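Long-range contact in multicopper oxidase (Uncultured bacterium, PDB 4E9X), which probably oxidises substrates at a mononuclear copper and passes the electrons to a copper cluster that reduces dioxygen to water, as other multicopper oxidases do: residues 190-201 / 229-240. Sequence-based numbering, arbitrary orientation. Where two conformers were deposited one is given.
Sequences KIRFFGAGGGIH and VLVSPGERYDVI
The ring of Phe193 lies obliquely among Val231, Val239 and Val229 of segment 229-240, its CE2 3.9 Å from Val239 CG1, while Ile191 CG2 covers one face, offset toward the rim. Val231 crosses Phe193 at about a right angle, with CG2 at 3.8 Å from Phe193 CB. Phe193 projects from its strand into the apolar layer between the sheet of strands 187-195 and 236-243 and that of 201-205 and 228-231, as in a cupredoxin beta-sandwich. On the other side of the first sheet, Lys190 CE lies 3.3 Å above the centre of the Arg192 guanidinium. Arg236 keeps Gly234 O in its guanidinium plane, and its CG approaches the Phe194 ring obliquely.

Lys190 is extended until chi4 (74°), where the bend brings NZ to the anti side of Asp238 OD2 at 2.7 Å; Glu133 is a second acid partner of NZ. Arg192 NH1 adds a long, purely electrostatic contact to the same oxygen, its stronger salt bridge being with Asp139. Antiparallel backbone bonds join strand 187-195 to strand 236-243, including Phe193 N to Tyr237 O at 2.8 Å, and the ladder is closed by Gly195 N to Glu235 O and Gly234 N to Gly195 O. Just before the type II turn from Ser232 to Glu235, Val231 exchanges two backbone bonds with His201 in the other sheet. Pro233 packs its ring carbons against Gly197 O and Gly199 O.

Residues 196-200 and 232-235 therefore each carry the chain between the two sheets, tying both layers together. Two cations, Lys190 and Arg192, flank the one carboxylate of Asp238 in this buried site and would probably stabilise its ionised form, while Glu133 and Asp139, through their salt bridges to Lys190 and Arg192, supply further negative charge.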
ATOM      1  N   LYS A 190     -17.387   3.273 -15.940  1.00  8.21           N
ATOM      2  CA  LYS A 190     -15.958   2.908 -15.884  1.00  8.07           C
ATOM      3  C   LYS A 190     -15.285   4.004 -15.069  1.00  7.92           C
ATOM      4  O   LYS A 190     -15.434   5.184 -15.433  1.00  8.63           O
ATOM      5  CB  LYS A 190     -15.416   2.811 -17.313  1.00  9.30           C
ATOM      6  CG  LYS A 190     -13.884   2.613 -17.337  1.00  9.57           C
ATOM      7  CD  LYS A 190     -13.425   2.416 -18.794  1.00 11.41           C
ATOM      8  CE  LYS A 190     -11.997   2.062 -18.957  1.00 11.83           C
ATOM      9  NZ  LYS A 190     -11.652   0.660 -18.575  1.00 10.54           N
ATOM     10  N   ILE A 191     -14.576   3.638 -13.997  1.00  7.40           N
ATOM     11  CA  ILE A 191     -13.805   4.625 -13.225  1.00  7.57           C
ATOM     12  C   ILE A 191     -12.321   4.277 -13.375  1.00  6.71           C
ATOM     13  O   ILE A 191     -11.941   3.123 -13.176  1.00  7.79           O
ATOM     14  CB  ILE A 191     -14.247   4.691 -11.769  1.00  7.72           C
ATOM     15  CG1 ILE A 191     -15.756   5.048 -11.717  1.00  9.90           C
ATOM     16  CG2 ILE A 191     -13.431   5.730 -11.026  1.00  9.33           C
ATOM     17  CD1 ILE A 191     -16.495   4.331 -10.661  1.00 26.86           C
ATOM     18  N   ARG A 192     -11.556   5.300 -13.692  1.00  6.81           N
ATOM     19  CA  ARG A 192     -10.094   5.183 -13.835  1.00  7.16           C
ATOM     20  C   ARG A 192      -9.472   5.955 -12.685  1.00  6.39           C
ATOM     21  O   ARG A 192      -9.565   7.196 -12.662  1.00  7.46           O
ATOM     22  CB  ARG A 192      -9.684   5.771 -15.182  1.00  7.76           C
ATOM     23  CG  ARG A 192     -10.380   5.094 -16.376  1.00  8.10           C
ATOM     24  CD  ARG A 192     -10.053   5.825 -17.651  1.00  8.90           C
ATOM     25  NE  ARG A 192     -10.892   5.510 -18.815  1.00  8.17           N
ATOM     26  CZ  ARG A 192     -10.434   4.863 -19.868  1.00  8.62           C
ATOM     27  NH1 ARG A 192      -9.222   4.301 -19.961  1.00  9.23           N
ATOM     28  NH2 ARG A 192     -11.268   4.722 -20.909  1.00  9.89           N
ATOM     29  N   PHE A 193      -8.835   5.225 -11.761  1.00  6.94           N
ATOM     30  CA  PHE A 193      -8.148   5.832 -10.623  1.00  7.13           C
ATOM     31  C   PHE A 193      -6.663   6.049 -10.958  1.00  6.20           C
ATOM     32  O   PHE A 193      -6.044   5.131 -11.505  1.00  7.41           O
ATOM     33  CB  PHE A 193      -8.182   4.907  -9.389  1.00  7.27           C
ATOM     34  CG  PHE A 193      -9.561   4.553  -8.867  1.00  6.44           C
ATOM     35  CD1 PHE A 193     -10.437   5.548  -8.399  1.00  7.86           C
ATOM     36  CD2 PHE A 193      -9.956   3.252  -8.767  1.00  9.36           C
ATOM     37  CE1 PHE A 193     -11.675   5.213  -7.874  1.00  7.92           C
ATOM     38  CE2 PHE A 193     -11.224   2.914  -8.265  1.00 10.13           C
ATOM     39  CZ  PHE A 193     -12.068   3.899  -7.759  1.00  8.56           C
ATOM     40  N   PHE A 194      -6.141   7.196 -10.555  1.00  6.57           N
ATOM     41  CA  PHE A 194      -4.718   7.481 -10.760  1.00  7.12           C
ATOM     42  C   PHE A 194      -4.069   7.921  -9.463  1.00  6.65           C
ATOM     43  O   PHE A 194      -4.602   8.832  -8.782  1.00  7.37           O
ATOM     44  CB  PHE A 194      -4.506   8.631 -11.761  1.00  7.27           C
ATOM     45  CG  PHE A 194      -5.126   8.533 -13.123  1.00  6.56           C
ATOM     46  CD1 PHE A 194      -4.332   8.593 -14.259  1.00  6.99           C
ATOM     47  CD2 PHE A 194      -6.517   8.445 -13.296  1.00  7.46           C
ATOM     48  CE1 PHE A 194      -4.881   8.609 -15.548  1.00  7.57           C
ATOM     49  CE2 PHE A 194      -7.098   8.486 -14.549  1.00  7.36           C
ATOM     50  CZ  PHE A 194      -6.274   8.596 -15.671  1.00  8.09           C
ATOM     51  N   GLY A 195      -2.915   7.308  -9.172  1.00  6.34           N
ATOM     52  CA  GLY A 195      -2.100   7.788  -8.056  1.00  6.94           C
ATOM     53  C   GLY A 195      -1.188   8.920  -8.567  1.00  7.23           C
ATOM     54  O   GLY A 195      -0.003   8.713  -8.867  1.00  7.85           O
ATOM     55  N   ALA A 196      -1.753  10.126  -8.713  1.00  7.84           N
ATOM     56  CA  ALA A 196      -0.995  11.180  -9.392  1.00  8.36           C
ATOM     57  C   ALA A 196       0.001  11.843  -8.461  1.00  7.86           C
ATOM     58  O   ALA A 196       1.098  12.187  -8.897  1.00 10.86           O
ATOM     59  CB  ALA A 196      -1.987  12.204  -9.928  1.00 10.19           C
ATOM     60  N   GLY A 197      -0.311  12.019  -7.172  1.00  8.59           N
ATOM     61  CA  GLY A 197       0.592  12.607  -6.204  1.00  9.69           C
ATOM     62  C   GLY A 197       1.378  11.563  -5.425  1.00  9.00           C
ATOM     63  O   GLY A 197       1.531  10.409  -5.860  1.00  9.36           O
ATOM     64  N   GLY A 198       1.868  11.979  -4.253  1.00  9.65           N
ATOM     65  CA  GLY A 198       2.770  11.203  -3.437  1.00 10.22           C
ATOM     66  C   GLY A 198       2.094  10.316  -2.390  1.00 10.66           C
ATOM     67  O   GLY A 198       2.814   9.654  -1.621  1.00 10.56           O
ATOM     68  N   GLY A 199       0.767  10.323  -2.320  1.00  9.40           N
ATOM     69  CA  GLY A 199       0.052   9.593  -1.255  1.00 11.57           C
ATOM     70  C   GLY A 199      -0.499   8.255  -1.710  1.00  8.01           C
ATOM     71  O   GLY A 199      -0.475   7.893  -2.917  1.00  8.32           O
ATOM     72  N   ILE A 200      -0.988   7.507  -0.728  1.00  7.94           N
ATOM     73  CA  ILE A 200      -1.755   6.279  -0.999  0.50  8.01           C
ATOM     74  C   ILE A 200      -3.220   6.543  -0.678  1.00  8.09           C
ATOM     75  O   ILE A 200      -3.483   7.226   0.273  1.00 17.88           O
ATOM     76  CB  ILE A 200      -1.056   5.170  -0.206  0.50  8.48           C
ATOM     77  CG1 ILE A 200       0.416   5.011  -0.638  0.50 10.11           C
ATOM     78  CG2 ILE A 200      -1.761   3.873  -0.332  0.50 11.69           C
ATOM     79  CD1 ILE A 200       1.074   3.783  -0.032  0.50 16.66           C
ATOM     80  N   HIS A 201      -4.119   6.011  -1.499  1.00  7.08           N
ATOM     81  CA  HIS A 201      -5.538   6.371  -1.405  1.00  7.81           C
ATOM     82  C   HIS A 201      -6.352   5.073  -1.492  1.00  8.26           C
ATOM     83  O   HIS A 201      -6.207   4.291  -2.452  1.00  9.87           O
ATOM     84  CB  HIS A 201      -5.912   7.283  -2.583  1.00  8.13           C
ATOM     85  CG  HIS A 201      -5.134   8.562  -2.565  1.00  7.19           C
ATOM     86  ND1 HIS A 201      -5.530   9.653  -1.841  1.00  8.32           N
ATOM     87  CD2 HIS A 201      -3.950   8.891  -3.148  1.00  7.95           C
ATOM     88  CE1 HIS A 201      -4.604  10.630  -1.984  1.00  9.19           C
ATOM     89  NE2 HIS A 201      -3.653  10.178  -2.786  1.00  8.23           N
ATOM     90  N   VAL A 229     -10.284   0.013  -3.205  1.00  7.22           N
ATOM     91  CA  VAL A 229      -9.158  -0.222  -4.088  1.00  7.68           C
ATOM     92  C   VAL A 229      -8.019   0.696  -3.680  1.00  7.26           C
ATOM     93  O   VAL A 229      -8.164   1.940  -3.696  1.00  8.30           O
ATOM     94  CB  VAL A 229      -9.567   0.109  -5.547  1.00  9.35           C
ATOM     95  CG1 VAL A 229      -8.363   0.047  -6.471  1.00 10.71           C
ATOM     96  CG2 VAL A 229     -10.664  -0.857  -6.052  1.00 10.09           C
ATOM     97  N   LEU A 230      -6.879   0.122  -3.326  1.00  7.03           N
ATOM     98  CA  LEU A 230      -5.713   0.896  -2.900  1.00  7.42           C
ATOM     99  C   LEU A 230      -4.946   1.379  -4.130  1.00  6.75           C
ATOM    100  O   LEU A 230      -4.562   0.570  -4.979  1.00  9.45           O
ATOM    101  CB  LEU A 230      -4.775   0.026  -2.061  1.00  8.36           C
ATOM    102  CG  LEU A 230      -3.613   0.768  -1.402  1.00  9.90           C
ATOM    103  CD1 LEU A 230      -4.195   1.746  -0.372  1.00 14.82           C
ATOM    104  CD2 LEU A 230      -2.623  -0.220  -0.762  1.00 12.65           C
ATOM    105  N   VAL A 231      -4.758   2.706  -4.179  1.00  7.72           N
ATOM    106  CA  VAL A 231      -4.070   3.314  -5.313  1.00  8.74           C
ATOM    107  C   VAL A 231      -2.853   4.063  -4.797  1.00  8.56           C
ATOM    108  O   VAL A 231      -2.993   4.914  -3.921  1.00 10.06           O
ATOM    109  CB  VAL A 231      -5.034   4.314  -6.000  1.00 10.76           C
ATOM    110  CG1 VAL A 231      -4.382   4.951  -7.222  1.00 13.44           C
ATOM    111  CG2 VAL A 231      -6.373   3.645  -6.356  1.00 10.26           C
ATOM    112  N   SER A 232      -1.673   3.730  -5.282  1.00  8.52           N
ATOM    113  CA  SER A 232      -0.418   4.292  -4.801  0.50  7.64           C
ATOM    114  C   SER A 232       0.260   5.075  -5.927  1.00  7.00           C
ATOM    115  O   SER A 232      -0.180   4.963  -7.100  1.00  7.41           O
ATOM    116  CB  SER A 232       0.447   3.176  -4.222  0.50  9.47           C
ATOM    117  OG  SER A 232       1.270   2.496  -5.120  0.50  6.96           O
ATOM    118  N   PRO A 233       1.274   5.851  -5.616  1.00  7.43           N
ATOM    119  CA  PRO A 233       1.873   6.729  -6.659  1.00  7.75           C
ATOM    120  C   PRO A 233       2.324   5.987  -7.905  1.00  7.80           C
ATOM    121  O   PRO A 233       3.048   4.994  -7.891  1.00  8.51           O
ATOM    122  CB  PRO A 233       3.066   7.352  -5.928  1.00  8.08           C
ATOM    123  CG  PRO A 233       2.551   7.433  -4.489  1.00  9.09           C
ATOM    124  CD  PRO A 233       1.864   6.103  -4.292  1.00  7.96           C
ATOM    125  N   GLY A 234       1.866   6.538  -9.054  1.00  7.29           N
ATOM    126  CA  GLY A 234       2.214   5.989 -10.345  1.00  8.09           C
ATOM    127  C   GLY A 234       1.177   5.042 -10.925  1.00  7.23           C
ATOM    128  O   GLY A 234       1.084   4.909 -12.148  1.00  8.39           O
ATOM    129  N   GLU A 235       0.404   4.397 -10.026  1.00  6.94           N
ATOM    130  CA  GLU A 235      -0.486   3.337 -10.482  1.00  7.04           C
ATOM    131  C   GLU A 235      -1.772   3.850 -11.111  1.00  6.35           C
ATOM    132  O   GLU A 235      -2.217   4.940 -10.788  1.00  7.41           O
ATOM    133  CB  GLU A 235      -0.925   2.458  -9.308  1.00  7.00           C
ATOM    134  CG  GLU A 235       0.245   1.788  -8.558  1.00  8.15           C
ATOM    135  CD  GLU A 235      -0.391   0.756  -7.627  1.00  8.07           C
ATOM    136  OE1 GLU A 235      -0.821   1.193  -6.564  1.00  9.68           O
ATOM    137  OE2 GLU A 235      -0.541  -0.416  -7.981  1.00  9.20           O
ATOM    138  N   ARG A 236      -2.374   3.018 -11.961  1.00  6.56           N
ATOM    139  CA  ARG A 236      -3.776   3.239 -12.327  1.00  6.93           C
ATOM    140  C   ARG A 236      -4.520   1.929 -12.141  1.00  7.16           C
ATOM    141  O   ARG A 236      -3.995   0.827 -12.328  1.00  7.08           O
ATOM    142  CB  ARG A 236      -3.936   3.728 -13.785  1.00  7.72           C
ATOM    143  CG  ARG A 236      -3.481   5.175 -13.980  1.00  7.25           C
ATOM    144  CD  ARG A 236      -1.984   5.328 -14.218  1.00  8.62           C
ATOM    145  NE  ARG A 236      -1.582   4.640 -15.433  1.00  7.88           N
ATOM    146  CZ  ARG A 236      -0.484   3.872 -15.580  1.00  7.72           C
ATOM    147  NH1 ARG A 236       0.398   3.682 -14.611  1.00  8.28           N
ATOM    148  NH2 ARG A 236      -0.279   3.276 -16.770  1.00  8.71           N
ATOM    149  N   TYR A 237      -5.795   2.074 -11.753  1.00  6.82           N
ATOM    150  CA  TYR A 237      -6.726   0.956 -11.752  1.00  7.39           C
ATOM    151  C   TYR A 237      -7.983   1.376 -12.506  1.00  7.35           C
ATOM    152  O   TYR A 237      -8.467   2.492 -12.255  1.00  8.66           O
ATOM    153  CB  TYR A 237      -7.130   0.542 -10.318  1.00  7.64           C
ATOM    154  CG  TYR A 237      -5.950  -0.131  -9.644  1.00  7.63           C
ATOM    155  CD1 TYR A 237      -5.789  -1.529  -9.749  1.00  9.50           C
ATOM    156  CD2 TYR A 237      -4.995   0.600  -8.914  1.00  7.93           C
ATOM    157  CE1 TYR A 237      -4.699  -2.178  -9.134  1.00 10.01           C
ATOM    158  CE2 TYR A 237      -3.925  -0.034  -8.310  1.00  8.48           C
ATOM    159  CZ  TYR A 237      -3.783  -1.416  -8.434  1.00 10.49           C
ATOM    160  OH  TYR A 237      -2.696  -2.056  -7.830  1.00 11.25           O
ATOM    161  N   ASP A 238      -8.521   0.511 -13.378  1.00  7.39           N
ATOM    162  CA  ASP A 238      -9.821   0.762 -13.960  1.00  7.63           C
ATOM    163  C   ASP A 238     -10.788  -0.219 -13.352  1.00  6.67           C
ATOM    164  O   ASP A 238     -10.475  -1.403 -13.212  1.00  7.43           O
ATOM    165  CB  ASP A 238      -9.861   0.549 -15.472  1.00  7.98           C
ATOM    166  CG  ASP A 238      -8.955   1.362 -16.376  1.00  7.72           C
ATOM    167  OD1 ASP A 238      -8.042   2.064 -15.899  1.00  8.58           O
ATOM    168  OD2 ASP A 238      -9.212   1.309 -17.590  1.00 10.34           O
ATOM    169  N   VAL A 239     -11.984   0.288 -13.024  1.00  6.91           N
ATOM    170  CA  VAL A 239     -13.023  -0.569 -12.473  1.00  6.82           C
ATOM    171  C   VAL A 239     -14.325  -0.283 -13.244  1.00  6.82           C
ATOM    172  O   VAL A 239     -14.459   0.711 -13.961  1.00  7.90           O
ATOM    173  CB  VAL A 239     -13.257  -0.304 -10.971  1.00  7.09           C
ATOM    174  CG1 VAL A 239     -11.924  -0.451 -10.195  1.00  8.25           C
ATOM    175  CG2 VAL A 239     -13.903   1.072 -10.719  1.00  7.49           C
ATOM    176  N   ILE A 240     -15.278  -1.198 -13.080  1.00  7.35           N
ATOM    177  CA  ILE A 240     -16.660  -1.029 -13.549  1.00  7.41           C
ATOM    178  C   ILE A 240     -17.578  -1.074 -12.339  1.00  7.19           C
ATOM    179  O   ILE A 240     -17.486  -1.989 -11.504  1.00  8.08           O
ATOM    180  CB  ILE A 240     -17.041  -2.180 -14.529  1.00  7.90           C
ATOM    181  CG1 ILE A 240     -16.163  -2.172 -15.797  1.00  9.34           C
ATOM    182  CG2 ILE A 240     -18.516  -2.105 -14.870  1.00 10.09           C
ATOM    183  CD1 ILE A 240     -16.438  -0.947 -16.664  1.00 12.34           C
TER
HETATM  184  O   HOH W   1     -13.056  -0.662 -16.480  1.00 11.40           O